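Local atomic coordinates of giardin subunit alpha-1 (Giardia intestinalis, PDB entry 4EVF), a protein that binds calcium ions and, in a calcium-dependent manner, phospholipids such as phosphatidylserine, and is involved in parasite attachment to the intestinal mucosa and in cytoskeletal reorganisation. Residues D6-L11 with A44-E49; K12-A17 with V21-I26; M254-C259 with T290-K295; T274-C279 with R283-L288. One frame throughout, in Å; residues are numbered along the deposited sequence.

Contact 1. Residues D6-L11 with A44-E49; sequences DIANEL and ASYGKE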
loop_
_atom_site.group_PDB
_atom_site.type_symbol
_atom_site.label_atom_id
_atom_site.label_comp_id
_atom_site.label_asym_id
_atom_site.label_seq_id
_atom_site.Cartn_x
_atom_site.Cartn_y
_atom_site.Cartn_z
ATOM N N ASP A 6 19.940 -6.160 21.622
ATOM C CA ASP A 6 20.465 -7.384 21.035
ATOM C C ASP A 6 20.071 -7.545 19.562
ATOM O O ASP A 6 20.891 -7.971 18.753
ATOM C CB ASP A 6 20.058 -8.604 21.855
ATOM C CG ASP A 6 20.814 -8.699 23.165
ATOM O OD1 ASP A 6 22.034 -8.421 23.175
ATOM O OD2 ASP A 6 20.192 -9.045 24.186
ATOM N N ILE A 7 18.828 -7.198 19.228
ATOM C CA ILE A 7 18.407 -7.130 17.826
ATOM C C ILE A 7 19.244 -6.115 17.060
ATOM O O ILE A 7 19.616 -6.341 15.905
ATOM C CB ILE A 7 16.934 -6.716 17.689
ATOM C CG1 ILE A 7 16.047 -7.588 18.577
ATOM C CG2 ILE A 7 16.482 -6.765 16.219
ATOM C CD1 ILE A 7 14.651 -7.037 18.736
ATOM N N ALA A 8 19.524 -4.975 17.688
ATOM C CA ALA A 8 20.352 -3.970 17.032
ATOM C C ALA A 8 21.729 -4.556 16.727
ATOM O O ALA A 8 22.328 -4.249 15.692
ATOM C CB ALA A 8 20.467 -2.707 17.885
ATOM N N ASN A 9 22.229 -5.404 17.625
ATOM C CA ASN A 9 23.509 -6.080 17.385
ATOM C C ASN A 9 23.434 -7.074 16.223
ATOM O O ASN A 9 24.345 -7.131 15.386
ATOM C CB ASN A 9 24.035 -6.783 18.643
ATOM C CG ASN A 9 25.420 -7.397 18.426
ATOM O OD1 ASN A 9 25.554 -8.602 18.197
ATOM N ND2 ASN A 9 26.451 -6.558 18.467
ATOM N N GLU A 10 22.363 -7.863 16.176
ATOM C CA GLU A 10 22.139 -8.751 15.029
ATOM C C GLU A 10 22.239 -7.960 13.738
ATOM O O GLU A 10 22.942 -8.345 12.793
ATOM C CB GLU A 10 20.756 -9.388 15.088
ATOM C CG GLU A 10 20.539 -10.364 16.229
ATOM C CD GLU A 10 19.165 -11.000 16.169
ATOM O OE1 GLU A 10 18.893 -11.759 15.203
ATOM O OE2 GLU A 10 18.348 -10.727 17.075
ATOM N N LEU A 11 21.519 -6.849 13.694
ATOM C CA LEU A 11 21.533 -5.988 12.518
ATOM C C LEU A 11 22.924 -5.460 12.182
ATOM O O LEU A 11 23.306 -5.408 11.015
ATOM C CB LEU A 11 20.536 -4.838 12.677
ATOM C CG LEU A 11 19.094 -5.271 12.410
ATOM C CD1 LEU A 11 18.091 -4.279 13.008
ATOM C CD2 LEU A 11 18.872 -5.459 10.909
ATOM N N ALA A 44 21.640 4.738 19.333
ATOM C CA ALA A 44 22.215 4.883 20.670
ATOM C C ALA A 44 23.492 4.043 20.809
ATOM O O ALA A 44 24.525 4.525 21.290
ATOM C CB ALA A 44 21.190 4.487 21.737
ATOM N N SER A 45 23.417 2.791 20.364
ATOM C CA SER A 45 24.525 1.850 20.502
ATOM C C SER A 45 25.735 2.179 19.653
ATOM O O SER A 45 26.865 2.054 20.114
ATOM C CB SER A 45 24.074 0.431 20.163
ATOM O OG SER A 45 23.126 -0.017 21.101
ATOM N N TYR A 46 25.501 2.584 18.411
ATOM C CA TYR A 46 26.586 2.713 17.447
ATOM C C TYR A 46 26.804 4.145 16.972
ATOM O O TYR A 46 27.776 4.434 16.276
ATOM C CB TYR A 46 26.357 1.767 16.259
ATOM C CG TYR A 46 26.109 0.341 16.691
ATOM C CD1 TYR A 46 24.866 -0.242 16.536
ATOM C CD2 TYR A 46 27.120 -0.416 17.281
ATOM C CE1 TYR A 46 24.629 -1.542 16.941
ATOM C CE2 TYR A 46 26.892 -1.719 17.693
ATOM C CZ TYR A 46 25.639 -2.280 17.516
ATOM O OH TYR A 46 25.385 -3.575 17.921
ATOM N N GLY A 47 25.906 5.043 17.355
ATOM C CA GLY A 47 26.061 6.450 17.029
ATOM C C GLY A 47 25.898 6.762 15.552
ATOM O O GLY A 47 26.367 7.794 15.058
ATOM N N LYS A 48 25.237 5.860 14.837
ATOM C CA LYS A 48 24.945 6.061 13.414
ATOM C C LYS A 48 23.506 5.650 13.151
ATOM O O LYS A 48 23.011 4.707 13.753
ATOM C CB LYS A 48 25.889 5.229 12.524
ATOM C CG LYS A 48 27.307 5.781 12.394
ATOM C CD LYS A 48 28.143 4.978 11.395
ATOM C CE LYS A 48 29.016 3.912 12.071
ATOM N NZ LYS A 48 28.245 2.822 12.743
ATOM N N GLU A 49 22.829 6.346 12.247
ATOM C CA GLU A 49 21.461 5.982 11.918
ATOM C C GLU A 49 21.403 4.684 11.093
ATOM O O GLU A 49 22.172 4.508 10.141
ATOM C CB GLU A 49 20.791 7.120 11.168
ATOM C CG GLU A 49 19.308 7.217 11.424
ATOM C CD GLU A 49 18.958 8.348 12.375
ATOM O OE1 GLU A 49 19.797 8.688 13.241
ATOM O OE2 GLU A 49 17.846 8.902 12.238
#
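The Tyr-46 ring turns an edge to Ala-8 and Asn-9. The Ala-8 carbonyl oxygen and the Asn-9 CA both lie near the ring plane. One ring face is covered from within its own helix, where Ser-45 CB sits 3.7 Å above the plane and over the ring centre. The rings of Tyr-46 and Tyr-42 also meet, with their planes at about 55°. Both segments belong to the predicted first annexin repeat of this all-helical protein. The contact joins its first helix, 4-16, to the last turn of helix 32-46. The backbones stay well apart, with Ala-8 CA and Ser-45 CA 8.0 Å from each other, and the tyrosine ring bridges the gap. The Tyr-46 CG is anti to the carbonyl carbon (chi1 -52°), which sends the ring across to helix 4-16. There Tyr-46 CE1 lies 4.4 Å from Ala-8 CB and 3.8 Å from Ala-8 O. Ala-8 also packs on Tyr-42, one turn earlier on helix 32-46. The Asn-9 and Tyr-46 side chains cross at about a right angle. The helix ends with Tyr-46, and Gly-47 is the first residue to leave helical geometry, with a positive phi of 69°. The chain then turns to Lys-48, whose NZ forms a salt bridge with Asp-53. The contact is small and partly buried: Ala-8 is on the inside, while Asn-9 and Tyr-46 keep some exposure. At the far end of the ring, Tyr-46 OH comes within 3.2 Å of Asn-9 CA and 3.6 Å of Asn-9 CB.

Contact 2. Residues K12-A17 with V21-I26; sequences KQAIDA and VQIAFI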
loop_
_atom_site.group_PDB
_atom_site.type_symbol
_atom_site.label_atom_id
_atom_site.label_comp_id
_atom_site.label_asym_id
_atom_site.label_seq_id
_atom_site.Cartn_x
_atom_site.Cartn_y
_atom_site.Cartn_z
ATOM N N LYS A 12 23.680 -5.072 13.205
ATOM C CA LYS A 12 25.041 -4.573 13.018
ATOM C C LYS A 12 25.907 -5.589 12.273
ATOM O O LYS A 12 26.652 -5.250 11.347
ATOM C CB LYS A 12 25.672 -4.275 14.382
ATOM C CG LYS A 12 27.078 -3.711 14.306
ATOM C CD LYS A 12 27.064 -2.272 13.813
ATOM C CE LYS A 12 28.471 -1.703 13.680
ATOM N NZ LYS A 12 28.442 -0.369 13.004
ATOM N N GLN A 13 25.807 -6.841 12.691
ATOM C CA GLN A 13 26.631 -7.888 12.122
ATOM C C GLN A 13 26.165 -8.297 10.723
ATOM O O GLN A 13 26.974 -8.737 9.900
ATOM C CB GLN A 13 26.683 -9.084 13.067
ATOM C CG GLN A 13 27.608 -8.855 14.241
ATOM C CD GLN A 13 27.259 -9.704 15.439
ATOM O OE1 GLN A 13 26.191 -10.317 15.491
ATOM N NE2 GLN A 13 28.158 -9.741 16.420
ATOM N N ALA A 14 24.870 -8.153 10.457
ATOM C CA ALA A 14 24.343 -8.478 9.138
ATOM C C ALA A 14 24.804 -7.406 8.163
ATOM O O ALA A 14 25.131 -7.696 7.010
ATOM C CB ALA A 14 22.817 -8.565 9.169
ATOM N N ILE A 15 24.845 -6.165 8.644
ATOM C CA ILE A 15 25.238 -5.022 7.824
ATOM C C ILE A 15 26.722 -5.097 7.520
ATOM O O ILE A 15 27.162 -4.822 6.396
ATOM C CB ILE A 15 24.929 -3.684 8.532
ATOM C CG1 ILE A 15 23.417 -3.453 8.619
ATOM C CG2 ILE A 15 25.584 -2.530 7.800
ATOM C CD1 ILE A 15 23.042 -2.157 9.340
ATOM N N ASP A 16 27.494 -5.468 8.537
ATOM C CA ASP A 16 28.921 -5.704 8.369
ATOM C C ASP A 16 29.159 -6.832 7.370
ATOM O O ASP A 16 30.064 -6.763 6.544
ATOM C CB ASP A 16 29.564 -6.062 9.706
ATOM C CG ASP A 16 29.672 -4.869 10.643
ATOM O OD1 ASP A 16 29.773 -3.722 10.150
ATOM O OD2 ASP A 16 29.673 -5.084 11.876
ATOM N N ALA A 17 28.351 -7.880 7.469
ATOM C CA ALA A 17 28.456 -9.004 6.547
ATOM C C ALA A 17 27.909 -8.642 5.174
ATOM O O ALA A 17 28.106 -9.381 4.210
ATOM C CB ALA A 17 27.729 -10.218 7.103
ATOM N N VAL A 21 19.732 -10.643 2.585
ATOM C CA VAL A 21 18.623 -11.481 3.007
ATOM C C VAL A 21 18.517 -11.498 4.533
ATOM O O VAL A 21 17.416 -11.530 5.087
ATOM C CB VAL A 21 18.719 -12.910 2.444
ATOM C CG1 VAL A 21 17.585 -13.760 2.976
ATOM C CG2 VAL A 21 18.673 -12.883 0.922
ATOM N N GLN A 22 19.661 -11.464 5.213
ATOM C CA GLN A 22 19.655 -11.451 6.675
ATOM C C GLN A 22 19.056 -10.156 7.240
ATOM O O GLN A 22 18.335 -10.181 8.243
ATOM C CB GLN A 22 21.059 -11.691 7.236
ATOM C CG GLN A 22 21.126 -11.700 8.756
ATOM C CD GLN A 22 20.225 -12.750 9.392
ATOM O OE1 GLN A 22 19.663 -13.608 8.707
ATOM N NE2 GLN A 22 20.080 -12.683 10.714
ATOM N N ILE A 23 19.347 -9.026 6.608
ATOM C CA ILE A 23 18.720 -7.776 7.027
ATOM C C ILE A 23 17.218 -7.848 6.770
ATOM O O ILE A 23 16.411 -7.463 7.619
ATOM C CB ILE A 23 19.331 -6.562 6.310
ATOM C CG1 ILE A 23 20.816 -6.435 6.661
ATOM C CG2 ILE A 23 18.543 -5.288 6.620
ATOM C CD1 ILE A 23 21.577 -5.518 5.729
ATOM N N ALA A 24 16.847 -8.359 5.600
ATOM C CA ALA A 24 15.449 -8.555 5.264
ATOM C C ALA A 24 14.788 -9.496 6.261
ATOM O O ALA A 24 13.657 -9.263 6.686
ATOM C CB ALA A 24 15.303 -9.094 3.819
ATOM N N PHE A 25 15.497 -10.548 6.656
ATOM C CA PHE A 25 14.897 -11.520 7.561
ATOM C C PHE A 25 14.604 -10.911 8.931
ATOM O O PHE A 25 13.536 -11.144 9.513
ATOM C CB PHE A 25 15.765 -12.768 7.732
ATOM C CG PHE A 25 15.210 -13.731 8.745
ATOM C CD1 PHE A 25 14.062 -14.450 8.470
ATOM C CD2 PHE A 25 15.811 -13.883 9.987
ATOM C CE1 PHE A 25 13.528 -15.318 9.406
ATOM C CE2 PHE A 25 15.288 -14.751 10.924
ATOM C CZ PHE A 25 14.144 -15.469 10.636
ATOM N N ILE A 26 15.566 -10.154 9.449
ATOM C CA ILE A 26 15.385 -9.476 10.730
ATOM C C ILE A 26 14.252 -8.467 10.629
ATOM O O ILE A 26 13.404 -8.381 11.513
ATOM C CB ILE A 26 16.666 -8.760 11.189
ATOM C CG1 ILE A 26 17.772 -9.783 11.475
ATOM C CG2 ILE A 26 16.381 -7.931 12.427
ATOM C CD1 ILE A 26 19.167 -9.205 11.453
#
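Ala-14 puts its methyl group against the stem of Gln-22, with Ala-14 CB 3.6 Å from Gln-22 CG. The same methyl lies 3.9 Å from Ile-23 CG1. It also reaches the tip of Ile-26 more loosely, with Ala-14 CB 4.4 Å from Ile-26 CD1. One small side chain is thus met by three neighbours from two successive turns of the facing helix. Consistent with this small side chain, the backbones come close here, and Ala-14 CA is 6.0 Å from Ile-23 CA. In Gln-22, CG is anti to the backbone N (chi1 180°). That carries CG over the methyl, and the chain then bends at chi2 (58°). Gln-22 sits at the partly exposed border of an otherwise buried contact. The two segments lie on a helical hairpin of helices 4-16 and 20-28, the first two helices of the predicted first annexin repeat. The axes of the short pieces 12-16 and 21-26 run nearly antiparallel (156°) and approach to 9.0 Å. A short turn joins the helices, and there Asp-19 OD1 accepts a weak hydrogen bond from Gln-22 N. Next to Ala-14 along the helix, Ile-15 crosses Ile-23 at about a right angle. The end of the Ile-23 chain meets the middle of the other, with Ile-23 CD1 4.0 Å from Ile-15 CG1. Ile-15 also packs on Leu-50, Ile-54 and Ala-57 of helix 50-57. Val-21, Ala-24 and Phe-25 of the second helix pack instead on helix 284-292, near the carboxyl end of the chain.

Contact 3. Residues M254-C259 with T290-K295; sequences MMVDKC and TLWRVK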
loop_
_atom_site.group_PDB
_atom_site.type_symbol
_atom_site.label_atom_id
_atom_site.label_comp_id
_atom_site.label_asym_id
_atom_site.label_seq_id
_atom_site.Cartn_x
_atom_site.Cartn_y
_atom_site.Cartn_z
ATOM N N MET A 254 6.479 0.260 3.129
ATOM C CA MET A 254 5.490 0.983 3.927
ATOM C C MET A 254 4.541 0.087 4.708
ATOM O O MET A 254 4.037 0.487 5.756
ATOM C CB MET A 254 4.621 1.878 3.029
ATOM C CG MET A 254 5.306 3.113 2.471
ATOM S SD MET A 254 4.188 4.085 1.454
ATOM C CE MET A 254 3.604 2.887 0.260
ATOM N N MET A 255 4.266 -1.106 4.190
ATOM C CA MET A 255 3.039 -1.800 4.583
ATOM C C MET A 255 3.153 -3.296 4.848
ATOM O O MET A 255 2.152 -3.938 5.181
ATOM C CB MET A 255 1.948 -1.564 3.522
ATOM C CG MET A 255 1.230 -0.225 3.657
ATOM S SD MET A 255 0.046 -0.222 5.026
ATOM C CE MET A 255 -1.443 -0.815 4.211
ATOM N N VAL A 256 4.349 -3.858 4.708
ATOM C CA VAL A 256 4.474 -5.310 4.759
ATOM C C VAL A 256 3.915 -5.875 6.068
ATOM O O VAL A 256 3.175 -6.858 6.048
ATOM C CB VAL A 256 5.914 -5.825 4.475
ATOM C CG1 VAL A 256 6.861 -5.485 5.609
ATOM C CG2 VAL A 256 5.901 -7.331 4.243
ATOM N N ASP A 257 4.236 -5.234 7.194
ATOM C CA ASP A 257 3.783 -5.732 8.497
ATOM C C ASP A 257 2.254 -5.794 8.631
ATOM O O ASP A 257 1.724 -6.676 9.312
ATOM C CB ASP A 257 4.403 -4.918 9.655
ATOM C CG ASP A 257 3.749 -3.551 9.847
ATOM O OD1 ASP A 257 3.353 -2.920 8.844
ATOM O OD2 ASP A 257 3.634 -3.102 11.013
ATOM N N LYS A 258 1.548 -4.860 7.992
ATOM C CA LYS A 258 0.094 -4.769 8.137
ATOM C C LYS A 258 -0.658 -5.667 7.143
ATOM O O LYS A 258 -1.863 -5.872 7.276
ATOM C CB LYS A 258 -0.390 -3.320 7.962
ATOM C CG LYS A 258 0.311 -2.275 8.819
ATOM C CD LYS A 258 -0.471 -0.960 8.818
ATOM C CE LYS A 258 0.233 0.139 9.647
ATOM N NZ LYS A 258 1.009 -0.396 10.792
ATOM N N CYS A 259 0.051 -6.198 6.152
ATOM C CA CYS A 259 -0.603 -6.901 5.050
ATOM C C CYS A 259 -0.153 -8.343 4.922
ATOM O O CYS A 259 -0.305 -8.941 3.861
ATOM C CB CYS A 259 -0.305 -6.202 3.718
ATOM S SG CYS A 259 -0.905 -4.497 3.565
ATOM N N THR A 290 11.376 -13.216 1.672
ATOM C CA THR A 290 11.642 -13.158 3.109
ATOM C C THR A 290 10.633 -12.228 3.798
ATOM O O THR A 290 9.959 -12.614 4.764
ATOM C CB THR A 290 13.070 -12.670 3.400
ATOM O OG1 THR A 290 14.017 -13.517 2.737
ATOM C CG2 THR A 290 13.346 -12.688 4.899
ATOM N N LEU A 291 10.525 -11.008 3.287
ATOM C CA LEU A 291 9.662 -9.993 3.890
ATOM C C LEU A 291 8.187 -10.374 3.879
ATOM O O LEU A 291 7.462 -10.038 4.817
ATOM C CB LEU A 291 9.878 -8.622 3.242
ATOM C CG LEU A 291 11.282 -8.021 3.396
ATOM C CD1 LEU A 291 11.529 -6.895 2.397
ATOM C CD2 LEU A 291 11.505 -7.532 4.837
ATOM N N TRP A 292 7.747 -11.080 2.835
ATOM C CA TRP A 292 6.340 -11.449 2.695
ATOM C C TRP A 292 6.038 -12.820 3.293
ATOM O O TRP A 292 4.896 -13.263 3.307
ATOM C CB TRP A 292 5.877 -11.351 1.236
ATOM C CG TRP A 292 5.721 -9.939 0.800
ATOM C CD1 TRP A 292 6.599 -9.203 0.053
ATOM C CD2 TRP A 292 4.636 -9.064 1.127
ATOM N NE1 TRP A 292 6.114 -7.928 -0.116
ATOM C CE2 TRP A 292 4.906 -7.820 0.522
ATOM C CE3 TRP A 292 3.445 -9.221 1.852
ATOM C CZ2 TRP A 292 4.042 -6.734 0.631
ATOM C CZ3 TRP A 292 2.584 -8.137 1.958
ATOM C CH2 TRP A 292 2.890 -6.909 1.352
ATOM N N ARG A 293 7.077 -13.457 3.821
ATOM C CA ARG A 293 6.968 -14.743 4.503
ATOM C C ARG A 293 6.448 -15.845 3.590
ATOM O O ARG A 293 5.556 -16.609 3.956
ATOM C CB ARG A 293 6.119 -14.633 5.776
ATOM C CG ARG A 293 6.814 -13.869 6.882
ATOM C CD ARG A 293 6.029 -13.926 8.193
ATOM N NE ARG A 293 6.552 -12.956 9.145
ATOM C CZ ARG A 293 5.942 -12.619 10.279
ATOM N NH1 ARG A 293 4.781 -13.175 10.605
ATOM N NH2 ARG A 293 6.489 -11.718 11.087
ATOM N N VAL A 294 7.025 -15.929 2.412
ATOM C CA VAL A 294 6.702 -16.994 1.520
ATOM C C VAL A 294 7.990 -17.584 0.899
ATOM O O VAL A 294 8.096 -17.679 -0.294
ATOM C CB VAL A 294 5.671 -16.591 0.451
ATOM C CG1 VAL A 294 4.406 -16.164 1.128
ATOM C CG2 VAL A 294 6.129 -15.481 -0.390
ATOM N N LYS A 295 8.939 -17.994 1.741
ATOM C CA LYS A 295 10.094 -18.756 1.286
ATOM C C LYS A 295 9.629 -20.106 0.761
ATOM O O LYS A 295 10.371 -20.799 0.058
ATOM C CB LYS A 295 11.079 -18.972 2.432
ATOM C CG LYS A 295 11.585 -17.705 3.088
ATOM C CD LYS A 295 12.438 -18.037 4.315
ATOM C CE LYS A 295 12.956 -16.774 4.970
ATOM N NZ LYS A 295 14.296 -16.463 4.394
#
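The tight part of this contact is a CH-pi interaction between Val-256 and Trp-292. Val-256 CG2 lies 3.8 Å from the centroid of the six-membered indole ring and only 9° off the ring normal, so the methyl rests squarely over the face. A chi1 of 70° puts CG1 between the backbone N and the carbonyl carbon and leaves CG2 anti to the N. The same methyl is pressed close to the backbone of the other segment, with Val-256 CG2 3.2 Å from Leu-291 O. Cys-259 meets the rim of the indole. Its O lies in the ring plane, 3.6 Å from Trp-292 CZ3, and Cys-259 CB is 3.9 Å from the same CZ3. All four residues that touch are buried, and the buried indole NH is satisfied by a hydrogen bond from Trp-292 NE1 to Thr-252 OG1. The contact packs the end of helix 245-255 and the turn after it against the end of helix 284-292, within the predicted fourth annexin repeat. Helix 284-292 finishes in a Schellman motif at Arg-293, which has positive phi and whose N bonds back to Thr-290 O at 3.1 Å. The looser side starts here. Arg-293 and Lys-295 are exposed, though Arg-293 NH2 is hydrogen-bonded to Ser-28 O, and Lys-295 NZ makes a weak hydrogen bond of 3.4 Å to Thr-290 OG1. The CB bonds of Asp-257 and Lys-258 lead away from 290-295. Their ion pair is long, with Lys-258 NZ 3.8 Å from Asp-257 OD2, and that carboxylate oxygen also accepts a hydrogen bond from Ala-32 N.

Contact 4. Residues T274-C279 with R283-L288; sequences TDIERC and RMAPIL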
loop_
_atom_site.group_PDB
_atom_site.type_symbol
_atom_site.label_atom_id
_atom_site.label_comp_id
_atom_site.label_asym_id
_atom_site.label_seq_id
_atom_site.Cartn_x
_atom_site.Cartn_y
_atom_site.Cartn_z
ATOM N N THR A 274 6.141 -18.525 -5.538
ATOM C CA THR A 274 6.523 -18.949 -6.885
ATOM C C THR A 274 6.538 -17.796 -7.885
ATOM O O THR A 274 7.468 -17.673 -8.684
ATOM C CB THR A 274 5.584 -20.056 -7.400
ATOM O OG1 THR A 274 5.758 -21.227 -6.594
ATOM C CG2 THR A 274 5.883 -20.392 -8.867
ATOM N N ASP A 275 5.508 -16.951 -7.840
ATOM C CA ASP A 275 5.415 -15.810 -8.750
ATOM C C ASP A 275 6.522 -14.780 -8.551
ATOM O O ASP A 275 7.070 -14.250 -9.522
ATOM C CB ASP A 275 4.041 -15.134 -8.656
ATOM C CG ASP A 275 2.934 -15.987 -9.254
ATOM O OD1 ASP A 275 3.257 -17.035 -9.854
ATOM O OD2 ASP A 275 1.747 -15.615 -9.122
ATOM N N ILE A 276 6.848 -14.479 -7.297
ATOM C CA ILE A 276 7.936 -13.545 -7.034
ATOM C C ILE A 276 9.244 -14.126 -7.542
ATOM O O ILE A 276 10.097 -13.415 -8.083
ATOM C CB ILE A 276 8.066 -13.230 -5.540
ATOM C CG1 ILE A 276 6.903 -12.334 -5.102
ATOM C CG2 ILE A 276 9.405 -12.564 -5.267
ATOM C CD1 ILE A 276 6.821 -12.093 -3.578
ATOM N N GLU A 277 9.385 -15.432 -7.362
ATOM C CA GLU A 277 10.574 -16.150 -7.792
ATOM C C GLU A 277 10.803 -15.933 -9.282
ATOM O O GLU A 277 11.906 -15.608 -9.731
ATOM C CB GLU A 277 10.388 -17.639 -7.505
ATOM C CG GLU A 277 11.365 -18.197 -6.507
ATOM C CD GLU A 277 12.753 -18.319 -7.079
ATOM O OE1 GLU A 277 12.861 -18.593 -8.292
ATOM O OE2 GLU A 277 13.732 -18.137 -6.325
ATOM N N ARG A 278 9.733 -16.085 -10.046
ATOM C CA ARG A 278 9.825 -15.989 -11.494
ATOM C C ARG A 278 10.059 -14.558 -11.967
ATOM O O ARG A 278 10.922 -14.303 -12.813
ATOM C CB ARG A 278 8.553 -16.547 -12.122
ATOM C CG ARG A 278 8.596 -16.592 -13.635
ATOM C CD ARG A 278 7.274 -17.062 -14.211
ATOM N NE ARG A 278 6.270 -16.015 -14.147
ATOM C CZ ARG A 278 5.282 -15.995 -13.263
ATOM N NH1 ARG A 278 5.166 -16.988 -12.393
ATOM N NH2 ARG A 278 4.406 -15.000 -13.265
ATOM N N CYS A 279 9.303 -13.624 -11.400
ATOM C CA CYS A 279 9.198 -12.282 -11.958
ATOM C C CYS A 279 10.299 -11.317 -11.536
ATOM O O CYS A 279 10.566 -10.338 -12.231
ATOM C CB CYS A 279 7.810 -11.708 -11.646
ATOM S SG CYS A 279 6.495 -12.775 -12.311
ATOM N N ARG A 283 18.739 -11.159 -6.928
ATOM C CA ARG A 283 18.962 -10.351 -5.725
ATOM C C ARG A 283 17.642 -9.970 -5.041
ATOM O O ARG A 283 17.436 -10.258 -3.860
ATOM C CB ARG A 283 19.772 -9.096 -6.086
ATOM C CG ARG A 283 20.151 -8.209 -4.905
ATOM C CD ARG A 283 20.805 -6.926 -5.388
ATOM N NE ARG A 283 21.164 -6.020 -4.296
ATOM C CZ ARG A 283 21.448 -4.732 -4.471
ATOM N NH1 ARG A 283 21.404 -4.203 -5.685
ATOM N NH2 ARG A 283 21.767 -3.969 -3.433
ATOM N N MET A 284 16.745 -9.338 -5.790
ATOM C CA MET A 284 15.499 -8.819 -5.226
ATOM C C MET A 284 14.555 -9.899 -4.716
ATOM O O MET A 284 13.933 -9.743 -3.662
ATOM C CB MET A 284 14.760 -7.971 -6.264
ATOM C CG MET A 284 13.370 -7.533 -5.824
ATOM S SD MET A 284 13.422 -6.364 -4.429
ATOM C CE MET A 284 14.158 -4.942 -5.228
ATOM N N ALA A 285 14.427 -10.987 -5.469
ATOM C CA ALA A 285 13.427 -12.003 -5.144
ATOM C C ALA A 285 13.541 -12.606 -3.733
ATOM O O ALA A 285 12.542 -12.698 -3.016
ATOM C CB ALA A 285 13.398 -13.097 -6.204
ATOM N N PRO A 286 14.745 -13.046 -3.337
ATOM C CA PRO A 286 14.838 -13.625 -1.993
ATOM C C PRO A 286 14.491 -12.595 -0.917
ATOM O O PRO A 286 13.930 -12.941 0.120
ATOM C CB PRO A 286 16.311 -14.056 -1.883
ATOM C CG PRO A 286 17.021 -13.363 -2.995
ATOM C CD PRO A 286 16.008 -13.174 -4.087
ATOM N N ILE A 287 14.830 -11.342 -1.174
ATOM C CA ILE A 287 14.496 -10.279 -0.244
ATOM C C ILE A 287 12.980 -10.187 -0.089
ATOM O O ILE A 287 12.473 -10.202 1.030
ATOM C CB ILE A 287 15.081 -8.930 -0.684
ATOM C CG1 ILE A 287 16.608 -8.957 -0.563
ATOM C CG2 ILE A 287 14.477 -7.791 0.137
ATOM C CD1 ILE A 287 17.298 -7.764 -1.190
ATOM N N LEU A 288 12.257 -10.116 -1.211
ATOM C CA LEU A 288 10.802 -10.003 -1.148
ATOM C C LEU A 288 10.144 -11.222 -0.494
ATOM O O LEU A 288 9.285 -11.072 0.384
ATOM C CB LEU A 288 10.196 -9.727 -2.536
ATOM C CG LEU A 288 10.517 -8.404 -3.240
ATOM C CD1 LEU A 288 9.820 -8.341 -4.620
ATOM C CD2 LEU A 288 10.143 -7.185 -2.375
#
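Ile-276 and Leu-288 cross at about a right angle, and the shorter branch of the isoleucine does the touching. Ile-276 CG2 lies 4.0 Å from Leu-288 CB, at the base of the leucine. It is anti to the backbone N (chi1 -72° for the other branch), which points it at the facing helix. The same methyl is 4.1 Å from Ala-285 CB, so it sits between two residues one turn apart. Ala-285 packs on the backbone, with its CB 3.8 Å from Ile-276 O. The close approach of Glu-277 CA to Ala-285 CA, 5.7 Å, is consistent with this small side chain. Helices 272-279 and 284-292 form an antiparallel hairpin, the last two helices of the predicted fourth annexin repeat. The axes of segments 274-279 and 284-288 come to 8.7 Å at 159°. Leu-288 continues inward to Leu-66, Met-248 and Thr-252. Arg-278 and Asp-275 form a salt bridge within their helix, with Arg-278 NH1 3.2 Å from Asp-275 OD1. The oxygen lies in the guanidinium plane but is itself met from above the carboxylate plane. The CB bond of Glu-277 leads away from the facing helix, but the chain bends back, to a long, weak ion pair with Arg-289. The groups that meet are mostly aliphatic carbons and backbone carbonyl oxygens, so this contact probably rests mainly on apolar packing, with at most a weak electrostatic contribution from Glu-277 and Arg-289.

Contacts 1 and 2 share helix 4-16, and contact 2 is nested inside the loop closed by contact 1. They meet where Tyr-46 OH lies 3.6 Å from Lys-12 CB and Leu-11 CD2 lies 3.8 Å from Ile-26 CD1. Contacts 3 and 4 share helix 284-292, with contact 4 inside the loop closed by contact 3 and their centres about 13 Å apart. The two pairs belong to the predicted first and fourth repeats. Contact 2 bridges them through helix 20-28: Phe-25 CA is 3.3 Å from Thr-290 CG2 in contact 3, and Val-21 CG2 is 3.9 Å from Pro-286 CB in contact 4. Contact 1 touches neither of those, with nearest atoms about 10 Å and 12 Å away.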